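PDB 4P5P: ThiJ/PfpI family protein from Francisella tularensis subsp. novicida, which is a virulence factor of the DJ-1/PfpI family, probably a cysteine protease and possibly a glyoxalase III. Local coordinates for residues Y196-S199 and I204-Q207; S175-L180 and A185-A190. All blocks are in the same frame, centred on the assembly; numbering follows the deposited sequence.

Contact 1: Y196-S199 and I204-Q207; sequences YVKS and ITAQ
Lys198 and Thr205 pair through both of their backbone amides. Lys198 N donates to Thr205 O at 2.8 Å, with 163° at the hydrogen. Thr205 N returns a bond to Lys198 O at 2.9 Å. These two bonds make Lys198 and Thr205 the hydrogen-bonded pair of an antiparallel ladder. Val197 with Ala206 and Ser199 with Ile204 are the non-hydrogen-bonded pairs beside it. A third bond, Gln207 N to Tyr196 O at 3.1 Å, follows just past the strand ends. The three acceptor carbonyls each take a CA-H...O contact as well; Ala206 CA lies 3.3 Å from Tyr196 O.

The Gln207 side chain, with CG opposite the backbone N (chi1 -175°), runs out extended beside Tyr196. Its OE1 stops 3.3 Å from Tyr196 CB and meets the ring obliquely, with ring and amide planes 79° apart. OE1 meets carbon atoms of Tyr196, so this is packing. The amide's own bonds go to other residues: OE1 accepts from Ala190 N, and NE2 pairs with Glu162 OE1. Those two bonds would fix the rotation of the amide. Tyr196 OH bonds to Ser188 OG, and Tyr196 N to Ser211 OG. Thr205 OG1 bonds to Thr156 N, and Lys198 NZ makes a salt bridge with Glu154.

The other face of the hairpin, carrying Val197, Ser199, Ile204 and Ala206, is largely apolar. Val197 CG1 touches Ile204 CG2 at 3.8 Å, while Val197 CG2 reaches Ala206 CB at 4.1 Å.

Helix 212-222 covers this face, with Phe215 against both Ile204 and Ala206. Strand 203-206 is bonded on its far edge to strand 127-130, and strand 197-200 forms the antiparallel border of the central sheet.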
# COMPACT_ATOMS: atom_id res chain seq x y z
N TYR A 196 12.36 -6.99 -2.20
CA TYR A 196 11.69 -8.10 -2.89
C TYR A 196 10.37 -7.63 -3.48
O TYR A 196 9.50 -7.16 -2.75
CB TYR A 196 11.46 -9.25 -1.93
CG TYR A 196 11.04 -10.54 -2.61
CD1 TYR A 196 11.89 -11.18 -3.50
CD2 TYR A 196 9.82 -11.15 -2.33
CE1 TYR A 196 11.53 -12.37 -4.10
CE2 TYR A 196 9.46 -12.35 -2.93
CZ TYR A 196 10.32 -12.95 -3.82
OH TYR A 196 9.96 -14.14 -4.43
N VAL A 197 10.27 -7.74 -4.79
CA VAL A 197 9.11 -7.28 -5.54
C VAL A 197 8.62 -8.37 -6.48
O VAL A 197 9.39 -8.97 -7.22
CB VAL A 197 9.44 -6.01 -6.35
CG1 VAL A 197 8.24 -5.54 -7.16
CG2 VAL A 197 9.94 -4.92 -5.42
N LYS A 198 7.31 -8.61 -6.45
CA LYS A 198 6.65 -9.54 -7.34
C LYS A 198 5.70 -8.82 -8.28
O LYS A 198 5.09 -7.82 -7.90
CB LYS A 198 5.87 -10.58 -6.53
CG LYS A 198 6.76 -11.46 -5.64
CD LYS A 198 7.78 -12.30 -6.43
CE LYS A 198 7.12 -13.20 -7.44
NZ LYS A 198 8.08 -14.14 -8.09
N SER A 199 5.60 -9.32 -9.51
CA SER A 199 4.73 -8.74 -10.51
C SER A 199 4.02 -9.86 -11.28
O SER A 199 4.66 -10.71 -11.91
CB SER A 199 5.52 -7.85 -11.46
OG SER A 199 4.67 -7.07 -12.27
N ILE A 204 1.40 -5.72 -8.59
CA ILE A 204 2.77 -5.57 -8.16
C ILE A 204 2.79 -5.47 -6.65
O ILE A 204 2.18 -4.57 -6.08
CB ILE A 204 3.42 -4.32 -8.78
CG1 ILE A 204 3.41 -4.46 -10.31
CG2 ILE A 204 4.85 -4.15 -8.27
CD1 ILE A 204 3.76 -3.19 -11.05
N THR A 205 3.46 -6.41 -6.00
CA THR A 205 3.55 -6.40 -4.55
C THR A 205 5.01 -6.36 -4.09
O THR A 205 5.92 -6.77 -4.82
CB THR A 205 2.83 -7.62 -3.92
OG1 THR A 205 3.30 -8.84 -4.51
CG2 THR A 205 1.31 -7.55 -4.14
N ALA A 206 5.23 -5.81 -2.91
CA ALA A 206 6.57 -5.59 -2.39
C ALA A 206 6.56 -5.93 -0.90
O ALA A 206 5.55 -5.79 -0.22
CB ALA A 206 7.02 -4.16 -2.63
N GLN A 207 7.70 -6.40 -0.40
CA GLN A 207 7.72 -7.07 0.89
C GLN A 207 7.80 -6.14 2.11
O GLN A 207 7.16 -6.41 3.12
CB GLN A 207 8.89 -8.04 0.91
CG GLN A 207 8.98 -8.90 2.16
CD GLN A 207 10.07 -9.94 2.04
OE1 GLN A 207 10.36 -10.41 0.94
NE2 GLN A 207 10.68 -10.29 3.16

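Contact 2: S175-L180 and A185-A190; sequences SLEDSL and AKYSSA
With its CG anti to the backbone N (chi1 173°) and the rest of the chain extended, Glu177 reaches across to Tyr187. The tyrosine uses a similar first torsion, chi1 -179°, which carries its ring toward the helix. Glu177 CG then lies over one face of the ring, 3.7 Å from its centroid, in a CH-pi contact. It is displaced toward the Tyr187 CD1-CE1 bond. Glu177 CD continues outward past the rim, 3.4 Å from Tyr187 CE1. The carboxylate plane is turned 15° from the ring plane, but it lies beyond the rim and not over the ring centre.

The polar ends are held by different parts of the chain. Glu177 OE2 bonds to Asn160 N at the start of helix 160-165, and Tyr187 OH to Gly157 O in the loop before it. Leu180 CD1 meets the same ring obliquely, 3.9 Å from Tyr187 CD2.

Next to these side chains the backbone closes the turn. Ala185 N donates to Leu180 O at 3.1 Å, and Ala185 CB packs 3.4 Å from that same oxygen.

At the start of the helix, Ser175 is the N-cap. Its OG accepts from Asp178 N at 3.0 Å.

The capped helix leads into strand 186-187. With parallel strand 154-155 and the helices between them, this makes a beta-alpha-beta crossover on a small sheet separate from the central flavodoxin-like one.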
# COMPACT_ATOMS: atom_id res chain seq x y z
N SER A 175 -2.37 -12.85 10.40
CA SER A 175 -1.10 -12.90 9.70
C SER A 175 -1.33 -12.58 8.23
O SER A 175 -2.08 -13.27 7.54
CB SER A 175 -0.44 -14.28 9.86
OG SER A 175 0.38 -14.57 8.74
N LEU A 176 -0.68 -11.54 7.75
CA LEU A 176 -0.81 -11.14 6.35
C LEU A 176 -0.39 -12.26 5.40
O LEU A 176 -1.11 -12.58 4.47
CB LEU A 176 0.01 -9.89 6.09
CG LEU A 176 0.03 -9.41 4.64
CD1 LEU A 176 -1.38 -9.15 4.10
CD2 LEU A 176 0.85 -8.15 4.55
N GLU A 177 0.79 -12.82 5.63
CA GLU A 177 1.27 -13.94 4.83
C GLU A 177 0.26 -15.08 4.80
O GLU A 177 -0.07 -15.61 3.74
CB GLU A 177 2.62 -14.43 5.38
CG GLU A 177 3.12 -15.70 4.71
CD GLU A 177 4.54 -16.09 5.13
OE1 GLU A 177 4.93 -17.23 4.81
OE2 GLU A 177 5.26 -15.28 5.76
N ASP A 178 -0.22 -15.48 5.97
CA ASP A 178 -1.15 -16.60 6.04
C ASP A 178 -2.44 -16.27 5.27
O ASP A 178 -3.01 -17.13 4.59
CB ASP A 178 -1.48 -16.96 7.50
CG ASP A 178 -0.27 -17.52 8.26
OD1 ASP A 178 0.80 -17.75 7.67
OD2 ASP A 178 -0.39 -17.73 9.49
N SER A 179 -2.89 -15.02 5.37
CA SER A 179 -4.13 -14.62 4.69
C SER A 179 -4.01 -14.63 3.17
O SER A 179 -4.96 -14.96 2.47
CB SER A 179 -4.57 -13.24 5.15
OG SER A 179 -5.26 -13.31 6.37
N LEU A 180 -2.85 -14.24 2.66
CA LEU A 180 -2.61 -14.27 1.23
C LEU A 180 -2.61 -15.72 0.72
O LEU A 180 -3.16 -16.02 -0.34
CB LEU A 180 -1.29 -13.58 0.90
CG LEU A 180 -1.31 -12.06 1.15
CD1 LEU A 180 0.09 -11.47 1.19
CD2 LEU A 180 -2.15 -11.36 0.09
N ALA A 185 -3.38 -17.12 -3.23
CA ALA A 185 -2.19 -16.56 -3.86
C ALA A 185 -0.97 -17.45 -3.63
O ALA A 185 -0.94 -18.26 -2.69
CB ALA A 185 -1.91 -15.14 -3.36
N LYS A 186 0.03 -17.29 -4.50
CA LYS A 186 1.32 -17.95 -4.36
C LYS A 186 2.25 -16.97 -3.67
O LYS A 186 2.83 -16.10 -4.33
CB LYS A 186 1.86 -18.37 -5.72
CG LYS A 186 0.94 -19.36 -6.44
CD LYS A 186 1.34 -19.58 -7.88
CE LYS A 186 0.29 -20.42 -8.59
NZ LYS A 186 0.62 -20.63 -10.03
N TYR A 187 2.36 -17.10 -2.35
CA TYR A 187 3.16 -16.21 -1.54
C TYR A 187 4.62 -16.63 -1.49
O TYR A 187 4.92 -17.81 -1.32
CB TYR A 187 2.64 -16.13 -0.10
CG TYR A 187 3.46 -15.18 0.75
CD1 TYR A 187 4.60 -15.61 1.41
CD2 TYR A 187 3.13 -13.83 0.84
CE1 TYR A 187 5.37 -14.75 2.15
CE2 TYR A 187 3.90 -12.95 1.60
CZ TYR A 187 5.03 -13.42 2.25
OH TYR A 187 5.84 -12.61 3.01
N SER A 188 5.50 -15.66 -1.63
CA SER A 188 6.93 -15.88 -1.39
C SER A 188 7.55 -14.65 -0.76
O SER A 188 6.96 -13.57 -0.78
CB SER A 188 7.67 -16.23 -2.69
OG SER A 188 7.73 -15.13 -3.57
N SER A 189 8.73 -14.83 -0.18
CA SER A 189 9.47 -13.71 0.41
C SER A 189 10.96 -13.93 0.30
O SER A 189 11.44 -15.07 0.19
CB SER A 189 9.07 -13.51 1.89
OG SER A 189 9.48 -14.61 2.70
N ALA A 190 11.69 -12.83 0.33
CA ALA A 190 13.13 -12.88 0.42
C ALA A 190 13.53 -12.87 1.89
O ALA A 190 12.69 -12.81 2.77
CB ALA A 190 13.76 -11.72 -0.32

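In the fold
The two contacts follow each other along the chain and neither nest nor cross. Contact 2 comes first and closes the short turn between helix 176-182 and strand 186-187. The chain then runs through 188-195 into contact 1, the tight hairpin of strands 197-200 and 203-206. Their centres are about 11 Å apart, and they meet directly. The Tyr196 ring packs on Ser189, with Tyr196 CE2 3.6 Å from Ser189 CA. The start of contact 1 and the end of contact 2 meet, tying the small sheet of strands 154-155 and 186-187 to the border of the central sheet.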